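Local coordinates for glutamine aminotransferase class-II domain protein (Ruegeria pomeroyi, PDB 3MDN) that probably hydrolyses glutamine to supply ammonia, as class-II glutamine amidotransferases do, its physiological acceptor being unestablished, at residues D[118-123]-D[170-175]; D[129-134]-D[145-150]. All blocks are in the same frame, centred on the assembly; numbering follows the deposited sequence.

Contact 1: D[118-123]-D[170-175]; sequences GGFEAF and ARLEGL
Phe123 N donates to Phe120 O at 2.8 Å, a bond that closes residues 120-123 into a tight turn. Phe120 O also lies above one face of the Phe123 ring, 3.7 Å from its plane and displaced toward the rim. Leu175 O lies 3.9 Å above the plane on the opposite face, also toward the rim, so a backbone carbonyl oxygen borders each face. A third, Gly118 O, sits in the ring plane at the edge, 3.6 Å from Phe123 CE1, and accepts a hydrogen bond from Ser176 OG. The main apolar touch is Phe123 CE2 against Leu175 CB at 3.6 Å. With chi1 at 59°, CG of Phe123 lies between its own N and carbonyl carbon, which turns the ring onto the helix. Phe120 adds a looser contact: its CE1 edge faces Leu172 CD2 at 4.5 Å. A serine in place of Phe123 would probably open a gap beside Leu175 and deprive the turn of its main apolar hold on the helix. Since Phe123 is the N-cap residue of helix 124-129, the contact joins the start of one helix to the flank of another, with Leu172 reaching Met185 on strand 185-192: helices laid on an antiparallel sheet, consistent with the layered fold of the Ntn amidotransferases.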
loop_
_atom_site.group_PDB
_atom_site.type_symbol
_atom_site.label_atom_id
_atom_site.label_comp_id
_atom_site.label_asym_id
_atom_site.label_seq_id
_atom_site.Cartn_x
_atom_site.Cartn_y
_atom_site.Cartn_z
ATOM N N GLY D 118 16.481 11.474 22.789
ATOM C CA GLY D 118 16.086 12.878 22.720
ATOM C C GLY D 118 16.919 13.722 21.756
ATOM O O GLY D 118 18.139 13.719 21.840
ATOM N N GLY D 119 16.245 14.430 20.849
ATOM C CA GLY D 119 16.872 15.369 19.921
ATOM C C GLY D 119 17.595 14.668 18.784
ATOM O O GLY D 119 18.384 15.282 18.073
ATOM N N PHE D 120 17.313 13.378 18.614
ATOM C CA PHE D 120 18.054 12.529 17.684
ATOM C C PHE D 120 18.289 13.196 16.327
ATOM O O PHE D 120 19.411 13.191 15.800
ATOM C CB PHE D 120 17.320 11.206 17.519
ATOM C CG PHE D 120 18.002 10.236 16.590
ATOM C CD1 PHE D 120 19.139 9.542 16.998
ATOM C CD2 PHE D 120 17.473 9.981 15.326
ATOM C CE1 PHE D 120 19.734 8.636 16.166
ATOM C CE2 PHE D 120 18.075 9.055 14.479
ATOM C CZ PHE D 120 19.213 8.402 14.889
ATOM N N GLU D 121 17.245 13.795 15.761
ATOM C CA GLU D 121 17.395 14.372 14.417
ATOM C C GLU D 121 18.506 15.411 14.338
ATOM O O GLU D 121 19.111 15.575 13.296
ATOM C CB GLU D 121 16.081 14.913 13.862
ATOM C CG GLU D 121 15.290 13.844 13.135
ATOM C CD GLU D 121 15.915 13.435 11.781
ATOM O OE1 GLU D 121 16.147 14.318 10.912
ATOM O OE2 GLU D 121 16.167 12.217 11.589
ATOM N N ALA D 122 18.817 16.060 15.456
ATOM C CA ALA D 122 19.891 17.050 15.454
ATOM C C ALA D 122 21.295 16.412 15.375
ATOM O O ALA D 122 22.276 17.115 15.129
ATOM C CB ALA D 122 19.781 17.983 16.649
ATOM N N PHE D 123 21.399 15.099 15.556
ATOM C CA PHE D 123 22.719 14.464 15.446
ATOM C C PHE D 123 22.716 13.149 14.675
ATOM O O PHE D 123 23.574 12.292 14.897
ATOM C CB PHE D 123 23.385 14.298 16.830
ATOM C CG PHE D 123 22.590 13.458 17.822
ATOM C CD1 PHE D 123 21.712 14.054 18.718
ATOM C CD2 PHE D 123 22.764 12.080 17.883
ATOM C CE1 PHE D 123 21.005 13.287 19.636
ATOM C CE2 PHE D 123 22.088 11.321 18.787
ATOM C CZ PHE D 123 21.197 11.917 19.675
ATOM N N ALA D 170 24.780 3.613 26.073
ATOM C CA ALA D 170 25.733 4.619 26.586
ATOM C C ALA D 170 26.149 5.592 25.487
ATOM O O ALA D 170 26.130 6.817 25.663
ATOM C CB ALA D 170 26.990 3.938 27.200
ATOM N N ARG D 171 26.537 5.036 24.349
ATOM C CA ARG D 171 26.975 5.849 23.219
ATOM C C ARG D 171 25.881 6.810 22.733
ATOM O O ARG D 171 26.127 8.009 22.539
ATOM C CB ARG D 171 27.425 4.938 22.091
ATOM C CG ARG D 171 28.904 4.696 22.092
ATOM C CD ARG D 171 29.595 5.771 21.184
ATOM N NE ARG D 171 30.115 5.236 19.925
ATOM C CZ ARG D 171 30.223 3.938 19.653
ATOM N NH1 ARG D 171 29.836 3.043 20.549
ATOM N NH2 ARG D 171 30.721 3.539 18.493
ATOM N N LEU D 172 24.661 6.303 22.559
ATOM C CA LEU D 172 23.595 7.184 22.059
ATOM C C LEU D 172 23.149 8.205 23.100
ATOM O O LEU D 172 22.809 9.346 22.765
ATOM C CB LEU D 172 22.399 6.376 21.566
ATOM C CG LEU D 172 22.490 5.771 20.169
ATOM C CD1 LEU D 172 21.300 4.866 19.906
ATOM C CD2 LEU D 172 22.570 6.850 19.121
ATOM N N GLU D 173 23.158 7.790 24.364
ATOM C CA GLU D 173 22.804 8.713 25.418
ATOM C C GLU D 173 23.826 9.834 25.527
ATOM O O GLU D 173 23.455 11.000 25.749
ATOM C CB GLU D 173 22.621 7.981 26.769
ATOM C CG GLU D 173 22.124 8.877 27.870
ATOM C CD GLU D 173 21.994 8.193 29.227
ATOM O OE1 GLU D 173 21.425 7.083 29.334
ATOM O OE2 GLU D 173 22.437 8.810 30.221
ATOM N N GLY D 174 25.106 9.493 25.367
ATOM C CA GLY D 174 26.167 10.512 25.334
ATOM C C GLY D 174 26.002 11.506 24.188
ATOM O O GLY D 174 26.180 12.726 24.362
ATOM N N LEU D 175 25.645 11.007 22.997
ATOM C CA LEU D 175 25.451 11.925 21.881
ATOM C C LEU D 175 24.240 12.821 22.159
ATOM O O LEU D 175 24.235 14.000 21.792
ATOM C CB LEU D 175 25.257 11.165 20.574
ATOM C CG LEU D 175 26.528 10.581 19.945
ATOM C CD1 LEU D 175 26.171 9.420 18.958
ATOM C CD2 LEU D 175 27.322 11.682 19.278
#

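Contact 2: D[129-134]-D[145-150]; sequences MAIADE and SEVLFL
Ile131 carries one whole side of this contact, setting its two branches against Val147 and Leu150, one turn apart on helix 144-154. The closer approach is Ile131 CG2 to Leu150 CB, 4.1 Å, where the backbones also come nearest, with CA of Ile131 and CA of Leu150 6.4 Å apart. The other branch is nearly extended (chi2 160°) and carries Ile131 CD1 to 4.4 Å from Val147 CG1. Three buried residues thus account for nearly all of the 149 Å² covered, with no hydrogen bond between the segments. A bridge is nevertheless supplied by Ser154 OG, which hydrogen-bonds both Ala132 N and Leu150 O. The outer side differs: Met129 (selenomethionine), Asp133 and Glu134 are exposed and take no part in the packing against residues 145-150. There Lys125 NZ of the second subunit hydrogen-bonds Met129 O and Ile131 O, so the backbone of Ile131 serves the subunit interface while its side chain faces the interior. Around the contact, Leu150 also rests on Tyr138 and Arg139, Leu148 turns to helix 161-179, and Phe149 meets Phe104 on strand 104-106 and Phe111 on strand 109-114, placing helix 144-154 between the 129-134 segment and the sheet.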
loop_
_atom_site.group_PDB
_atom_site.type_symbol
_atom_site.label_atom_id
_atom_site.label_comp_id
_atom_site.label_asym_id
_atom_site.label_seq_id
_atom_site.Cartn_x
_atom_site.Cartn_y
_atom_site.Cartn_z
HETATM N N MSE D 129 27.401 7.533 11.794
HETATM C CA MSE D 129 28.852 7.401 11.665
HETATM C C MSE D 129 29.407 6.379 12.654
HETATM O O MSE D 129 30.416 5.729 12.387
HETATM C CB MSE D 129 29.499 8.763 11.910
HETATM C CG MSE D 129 30.996 8.920 11.519
HETATM SE SE MSE D 129 31.803 10.418 12.554
HETATM C CE MSE D 129 31.459 9.747 14.387
ATOM N N ALA D 130 28.728 6.238 13.790
ATOM C CA ALA D 130 29.111 5.280 14.830
ATOM C C ALA D 130 28.803 3.831 14.491
ATOM O O ALA D 130 29.282 2.951 15.171
ATOM C CB ALA D 130 28.453 5.627 16.146
ATOM N N ILE D 131 27.983 3.571 13.482
ATOM C CA ILE D 131 27.715 2.196 13.106
ATOM C C ILE D 131 28.946 1.571 12.404
ATOM O O ILE D 131 29.482 2.181 11.482
ATOM C CB ILE D 131 26.453 2.103 12.189
ATOM C CG1 ILE D 131 25.199 2.575 12.940
ATOM C CG2 ILE D 131 26.264 0.677 11.681
ATOM C CD1 ILE D 131 24.020 2.982 11.987
ATOM N N ALA D 132 29.384 0.374 12.814
ATOM C CA ALA D 132 30.525 -0.286 12.138
ATOM C C ALA D 132 30.187 -0.521 10.674
ATOM O O ALA D 132 29.023 -0.782 10.349
ATOM C CB ALA D 132 30.897 -1.614 12.791
ATOM N N ASP D 133 31.209 -0.449 9.820
ATOM C CA ASP D 133 31.093 -0.741 8.398
ATOM C C ASP D 133 30.382 -2.073 8.153
ATOM O O ASP D 133 29.580 -2.196 7.237
ATOM C CB ASP D 133 32.489 -0.811 7.736
ATOM C CG ASP D 133 33.293 0.489 7.855
ATOM O OD1 ASP D 133 34.509 0.438 7.575
ATOM O OD2 ASP D 133 32.736 1.552 8.217
ATOM N N GLU D 134 30.715 -3.080 8.951
ATOM C CA GLU D 134 30.165 -4.428 8.784
ATOM C C GLU D 134 28.621 -4.434 8.795
ATOM O O GLU D 134 27.979 -5.240 8.127
ATOM C CB GLU D 134 30.661 -5.311 9.945
ATOM C CG GLU D 134 30.505 -6.823 9.740
ATOM C CD GLU D 134 30.871 -7.627 10.992
ATOM O OE1 GLU D 134 31.649 -7.134 11.850
ATOM O OE2 GLU D 134 30.379 -8.770 11.108
ATOM N N SER D 145 15.644 3.933 16.592
ATOM C CA SER D 145 15.509 2.517 16.926
ATOM C C SER D 145 16.450 1.655 16.108
ATOM O O SER D 145 17.064 0.737 16.636
ATOM C CB SER D 145 14.073 2.056 16.682
ATOM O OG SER D 145 13.184 2.819 17.475
ATOM N N GLU D 146 16.541 1.944 14.812
ATOM C CA GLU D 146 17.344 1.135 13.894
ATOM C C GLU D 146 18.824 1.332 14.183
ATOM O O GLU D 146 19.583 0.379 14.206
ATOM C CB GLU D 146 16.998 1.435 12.442
ATOM C CG GLU D 146 17.678 0.482 11.458
ATOM C CD GLU D 146 17.391 0.765 10.013
ATOM O OE1 GLU D 146 17.247 1.962 9.627
ATOM O OE2 GLU D 146 17.369 -0.229 9.236
ATOM N N VAL D 147 19.218 2.570 14.450
ATOM C CA VAL D 147 20.555 2.828 14.979
ATOM C C VAL D 147 20.888 2.020 16.242
ATOM O O VAL D 147 21.918 1.345 16.294
ATOM C CB VAL D 147 20.784 4.326 15.281
ATOM C CG1 VAL D 147 22.272 4.569 15.647
ATOM C CG2 VAL D 147 20.458 5.131 14.065
ATOM N N LEU D 148 20.020 2.067 17.247
ATOM C CA LEU D 148 20.286 1.366 18.481
ATOM C C LEU D 148 20.598 -0.120 18.174
ATOM O O LEU D 148 21.517 -0.723 18.742
ATOM C CB LEU D 148 19.073 1.478 19.408
ATOM C CG LEU D 148 19.165 1.731 20.925
ATOM C CD1 LEU D 148 18.003 1.043 21.606
ATOM C CD2 LEU D 148 20.494 1.310 21.573
ATOM N N PHE D 149 19.809 -0.715 17.294
ATOM C CA PHE D 149 19.979 -2.133 16.953
ATOM C C PHE D 149 21.316 -2.371 16.263
ATOM O O PHE D 149 22.060 -3.264 16.622
ATOM C CB PHE D 149 18.846 -2.590 16.037
ATOM C CG PHE D 149 18.980 -4.011 15.516
ATOM C CD1 PHE D 149 19.346 -5.062 16.345
ATOM C CD2 PHE D 149 18.643 -4.293 14.193
ATOM C CE1 PHE D 149 19.399 -6.380 15.849
ATOM C CE2 PHE D 149 18.722 -5.601 13.685
ATOM C CZ PHE D 149 19.091 -6.634 14.518
ATOM N N LEU D 150 21.620 -1.565 15.270
ATOM C CA LEU D 150 22.865 -1.782 14.499
ATOM C C LEU D 150 24.112 -1.432 15.305
ATOM O O LEU D 150 25.155 -2.082 15.152
ATOM C CB LEU D 150 22.823 -1.007 13.192
ATOM C CG LEU D 150 21.636 -1.444 12.334
ATOM C CD1 LEU D 150 21.623 -0.635 11.076
ATOM C CD2 LEU D 150 21.675 -2.955 12.011
#

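After strand 116-117 the chain enters the 118-123 turn, runs through helix 124-129 and passes the 129-134 segment before reaching helix 144-154 and then helix 161-179. Contact 2 closes a short loop of 10 intervening residues, and it is nested within the 46-residue loop closed by contact 1. Their centres are 13 Å apart, yet they touch directly: Phe120 CZ lies 3.6 Å from Val147 CG2, and Leu172 CD1 lies 3.9 Å from Leu148 CA. Helix 144-154 is therefore shared ground, touching the turn after strand 116-117, the segment beyond helix 124-129 and helix 161-179.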